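Local coordinates for protein putative aminooxidase (PDB 2BAC) that probably isomerises polyunsaturated fatty acids with the help of a bound FAD, as a member of the flavin-containing amine oxidoreductase family, at residues Q280-A285 with T327-N332. Residues are numbered along the deposited sequence; the frame is centred on the assembly and turned at random.
Sequences QYMVDA and TYLLRN. With ODT ((11E,13E,15Z)-octadeca-11,13,15-trienoic acid), chain E.
Met282 and Leu329 form a hydrogen-bonded antiparallel pair at the middle of this contact, where strands 277-288 and 325-330 run side by side in the mixed sheet beside the flavin and the bound fatty acid. Met282 N gives a nearly straight bond to Leu329 O (2.9 Å, 176° at the hydrogen), and Leu329 N returns one to Met282 O. Asp284 and Thr327 repeat the exchange. Past the end of strand 325-330 the backbone bonding continues with Arg331 N to Gln280 O, and Asn332 then adds a side chain: its OD1 accepts Gln280 N at 2.7 Å, the donor standing above the amide plane.

Tyr281, Val283, Tyr328 and Leu330 share the ligand-facing side. The rings of Tyr281 and Tyr328 meet obliquely, planes at 36°, while Val283 CG2 packs 3.8 Å from Tyr328 CD1. Tyr281 swings its ring away from its own backbone N (chi1 -167°), which brings OH to Tyr328 CB and to 3.3 Å from ODT C9, a van der Waals contact; the hydroxyl's hydrogen bond goes to Ala167 O. ODT C9 lies over one face of the Tyr328 ring.

Helix 341-355 covers Thr327 and Leu329 on the reverse side. There one water is hydrogen-bonded to Met282 O, Asp284 OD2 and Thr327 OG1, 2.7 Å from the last.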
ATOM      1  N   GLN A 280      -2.761  -7.108   8.672  1.00 23.95           N
ATOM      2  CA  GLN A 280      -2.473  -8.470   8.236  1.00 24.16           C
ATOM      3  C   GLN A 280      -3.432  -8.860   7.100  1.00 24.22           C
ATOM      4  O   GLN A 280      -4.495  -9.436   7.323  1.00 24.22           O
ATOM      5  CB  GLN A 280      -2.535  -9.421   9.435  1.00 24.20           C
ATOM      6  CG  GLN A 280      -1.492  -9.045  10.490  1.00 24.26           C
ATOM      7  CD  GLN A 280      -1.638  -9.815  11.787  1.00 25.14           C
ATOM      8  OE1 GLN A 280      -1.663 -11.054  11.795  1.00 28.21           O
ATOM      9  NE2 GLN A 280      -1.714  -9.088  12.898  1.00 24.27           N
ATOM     10  N   TYR A 281      -3.031  -8.515   5.875  1.00 24.29           N
ATOM     11  CA  TYR A 281      -3.855  -8.673   4.666  1.00 24.23           C
ATOM     12  C   TYR A 281      -3.456  -9.983   3.949  1.00 24.77           C
ATOM     13  O   TYR A 281      -2.279 -10.168   3.568  1.00 24.26           O
ATOM     14  CB  TYR A 281      -3.636  -7.434   3.784  1.00 24.06           C
ATOM     15  CG  TYR A 281      -4.593  -7.206   2.635  1.00 24.08           C
ATOM     16  CD1 TYR A 281      -5.952  -7.518   2.744  1.00 23.72           C
ATOM     17  CD2 TYR A 281      -4.138  -6.618   1.431  1.00 24.01           C
ATOM     18  CE1 TYR A 281      -6.832  -7.286   1.683  1.00 23.36           C
ATOM     19  CE2 TYR A 281      -5.011  -6.373   0.370  1.00 23.13           C
ATOM     20  CZ  TYR A 281      -6.354  -6.718   0.503  1.00 23.85           C
ATOM     21  OH  TYR A 281      -7.230  -6.484  -0.533  1.00 24.21           O
ATOM     22  N   MET A 282      -4.428 -10.900   3.813  1.00 24.88           N
ATOM     23  CA  MET A 282      -4.176 -12.257   3.315  1.00 24.76           C
ATOM     24  C   MET A 282      -4.792 -12.520   1.949  1.00 23.87           C
ATOM     25  O   MET A 282      -5.987 -12.320   1.751  1.00 23.56           O
ATOM     26  CB  MET A 282      -4.698 -13.312   4.295  1.00 25.24           C
ATOM     27  CG  MET A 282      -4.371 -14.749   3.883  1.00 25.27           C
ATOM     28  SD  MET A 282      -4.468 -15.864   5.288  1.00 28.48           S
ATOM     29  CE  MET A 282      -5.785 -16.993   4.848  1.00 25.65           C
ATOM     30  N   VAL A 283      -3.947 -12.988   1.035  1.00 23.43           N
ATOM     31  CA  VAL A 283      -4.309 -13.288  -0.333  1.00 23.28           C
ATOM     32  C   VAL A 283      -4.157 -14.793  -0.534  1.00 23.50           C
ATOM     33  O   VAL A 283      -3.179 -15.392  -0.061  1.00 23.24           O
ATOM     34  CB  VAL A 283      -3.373 -12.540  -1.333  1.00 23.45           C
ATOM     35  CG1 VAL A 283      -3.781 -12.822  -2.795  1.00 20.70           C
ATOM     36  CG2 VAL A 283      -3.323 -11.010  -1.018  1.00 21.96           C
ATOM     37  N   ASP A 284      -5.126 -15.402  -1.220  1.00 23.34           N
ATOM     38  CA  ASP A 284      -5.015 -16.798  -1.636  1.00 23.32           C
ATOM     39  C   ASP A 284      -5.217 -16.932  -3.143  1.00 23.24           C
ATOM     40  O   ASP A 284      -6.271 -16.532  -3.653  1.00 23.70           O
ATOM     41  CB  ASP A 284      -6.042 -17.661  -0.902  1.00 23.49           C
ATOM     42  CG  ASP A 284      -5.739 -17.817   0.576  1.00 24.18           C
ATOM     43  OD1 ASP A 284      -5.193 -18.881   0.944  1.00 27.13           O
ATOM     44  OD2 ASP A 284      -6.045 -16.887   1.363  1.00 23.85           O
ATOM     45  N   ALA A 285      -4.216 -17.489  -3.841  1.00 22.80           N
ATOM     46  CA  ALA A 285      -4.304 -17.794  -5.277  1.00 22.93           C
ATOM     47  C   ALA A 285      -5.021 -19.107  -5.474  1.00 23.04           C
ATOM     48  O   ALA A 285      -4.472 -20.162  -5.124  1.00 23.20           O
ATOM     49  CB  ALA A 285      -2.917 -17.888  -5.905  1.00 22.67           C
ATOM     50  N   THR A 327      -8.262 -14.272  -3.755  1.00 20.41           N
ATOM     51  CA  THR A 327      -9.196 -13.780  -2.739  1.00 20.22           C
ATOM     52  C   THR A 327      -8.477 -12.897  -1.739  1.00 20.62           C
ATOM     53  O   THR A 327      -7.268 -13.074  -1.510  1.00 20.67           O
ATOM     54  CB  THR A 327      -9.843 -14.935  -1.971  1.00 20.57           C
ATOM     55  OG1 THR A 327      -8.837 -15.669  -1.235  1.00 18.75           O
ATOM     56  CG2 THR A 327     -10.654 -15.857  -2.946  1.00 19.22           C
ATOM     57  N   TYR A 328      -9.227 -11.972  -1.126  1.00 20.71           N
ATOM     58  CA  TYR A 328      -8.667 -10.965  -0.211  1.00 20.68           C
ATOM     59  C   TYR A 328      -9.450 -10.841   1.099  1.00 21.03           C
ATOM     60  O   TYR A 328     -10.678 -10.642   1.089  1.00 20.98           O
ATOM     61  CB  TYR A 328      -8.580  -9.601  -0.915  1.00 20.75           C
ATOM     62  CG  TYR A 328      -7.821  -9.687  -2.216  1.00 20.72           C
ATOM     63  CD1 TYR A 328      -6.472  -9.366  -2.281  1.00 20.67           C
ATOM     64  CD2 TYR A 328      -8.445 -10.170  -3.375  1.00 21.96           C
ATOM     65  CE1 TYR A 328      -5.759  -9.482  -3.472  1.00 21.55           C
ATOM     66  CE2 TYR A 328      -7.748 -10.297  -4.575  1.00 21.17           C
ATOM     67  CZ  TYR A 328      -6.405  -9.956  -4.621  1.00 21.98           C
ATOM     68  OH  TYR A 328      -5.730 -10.092  -5.808  1.00 20.87           O
ATOM     69  N   LEU A 329      -8.730 -10.951   2.223  1.00 20.96           N
ATOM     70  CA  LEU A 329      -9.337 -10.851   3.558  1.00 21.07           C
ATOM     71  C   LEU A 329      -8.385 -10.200   4.579  1.00 21.54           C
ATOM     72  O   LEU A 329      -7.165 -10.217   4.403  1.00 22.22           O
ATOM     73  CB  LEU A 329      -9.781 -12.241   4.056  1.00 21.01           C
ATOM     74  CG  LEU A 329      -8.727 -13.326   4.359  1.00 20.22           C
ATOM     75  CD1 LEU A 329      -8.222 -13.232   5.778  1.00 17.86           C
ATOM     76  CD2 LEU A 329      -9.291 -14.741   4.093  1.00 21.08           C
ATOM     77  N   LEU A 330      -8.952  -9.641   5.645  1.00 21.42           N
ATOM     78  CA  LEU A 330      -8.165  -9.055   6.718  1.00 21.52           C
ATOM     79  C   LEU A 330      -8.231  -9.905   7.976  1.00 21.79           C
ATOM     80  O   LEU A 330      -9.292 -10.424   8.324  1.00 21.77           O
ATOM     81  CB  LEU A 330      -8.637  -7.628   7.016  1.00 21.40           C
ATOM     82  CG  LEU A 330      -7.891  -6.500   6.305  1.00 20.48           C
ATOM     83  CD1 LEU A 330      -8.555  -5.145   6.611  1.00 20.45           C
ATOM     84  CD2 LEU A 330      -6.393  -6.466   6.683  1.00 18.63           C
ATOM     85  N   ARG A 331      -7.091 -10.050   8.651  1.00 22.20           N
ATOM     86  CA  ARG A 331      -7.003 -10.881   9.852  1.00 22.81           C
ATOM     87  C   ARG A 331      -6.969 -10.093  11.168  1.00 22.70           C
ATOM     88  O   ARG A 331      -6.970 -10.700  12.238  1.00 23.20           O
ATOM     89  CB  ARG A 331      -5.766 -11.778   9.769  1.00 23.06           C
ATOM     90  CG  ARG A 331      -5.804 -12.772   8.627  1.00 24.23           C
ATOM     91  CD  ARG A 331      -4.475 -13.498   8.470  1.00 25.16           C
ATOM     92  NE  ARG A 331      -4.148 -14.239   9.680  1.00 26.98           N
ATOM     93  CZ  ARG A 331      -2.935 -14.654  10.019  1.00 28.50           C
ATOM     94  NH1 ARG A 331      -1.902 -14.430   9.230  1.00 30.46           N
ATOM     95  NH2 ARG A 331      -2.753 -15.322  11.164  1.00 30.23           N
ATOM     96  N   ASN A 332      -6.975  -8.762  11.100  1.00 23.04           N
ATOM     97  CA  ASN A 332      -6.809  -7.906  12.278  1.00 23.38           C
ATOM     98  C   ASN A 332      -7.745  -6.675  12.318  1.00 23.68           C
ATOM     99  O   ASN A 332      -8.125  -6.130  11.282  1.00 23.61           O
ATOM    100  CB  ASN A 332      -5.356  -7.416  12.336  1.00 23.60           C
ATOM    101  CG  ASN A 332      -5.071  -6.334  11.298  1.00 24.00           C
ATOM    102  OD1 ASN A 332      -4.984  -6.618  10.107  1.00 22.81           O
ATOM    103  ND2 ASN A 332      -4.966  -5.075  11.751  1.00 26.47           N
TER
HETATM  104  O1  ODT E1001     -13.033  -3.464  -8.894  1.00 41.15           O
HETATM  105  C1  ODT E1001     -12.860  -3.954 -10.023  1.00 39.33           C
HETATM  106  O2  ODT E1001     -13.461  -3.537 -11.041  1.00 40.25           O
HETATM  107  C2  ODT E1001     -11.878  -5.085 -10.111  1.00 37.20           C
HETATM  108  C3  ODT E1001     -11.165  -5.186  -8.763  1.00 35.65           C
HETATM  109  C4  ODT E1001     -10.639  -6.589  -8.495  1.00 34.67           C
HETATM  110  C5  ODT E1001     -10.445  -6.796  -6.999  1.00 33.01           C
HETATM  111  C6  ODT E1001      -8.969  -6.696  -6.675  1.00 32.14           C
HETATM  112  C7  ODT E1001      -8.696  -6.513  -5.197  1.00 30.08           C
HETATM  113  C8  ODT E1001      -7.659  -5.423  -4.996  1.00 30.59           C
HETATM  114  C9  ODT E1001      -6.843  -5.812  -3.786  1.00 32.43           C
HETATM  115  C10 ODT E1001      -5.985  -4.734  -3.129  1.00 32.56           C
HETATM  116  C11 ODT E1001      -5.828  -3.381  -3.787  1.00 32.31           C
HETATM  117  C12 ODT E1001      -5.081  -2.580  -3.040  1.00 33.68           C
HETATM  118  C13 ODT E1001      -4.685  -1.196  -3.284  1.00 34.14           C
HETATM  119  C14 ODT E1001      -4.990  -0.451  -4.324  1.00 33.86           C
HETATM  120  C15 ODT E1001      -4.455   0.906  -4.306  1.00 33.67           C
HETATM  121  C16 ODT E1001      -4.687   1.785  -5.286  1.00 34.73           C
HETATM  122  C17 ODT E1001      -5.521   1.480  -6.520  1.00 33.98           C
HETATM  123  C18 ODT E1001      -5.579   2.702  -7.423  1.00 33.03           C
HETATM  124  O   HOH W   1      -7.769 -14.608   1.045  1.00 17.11           O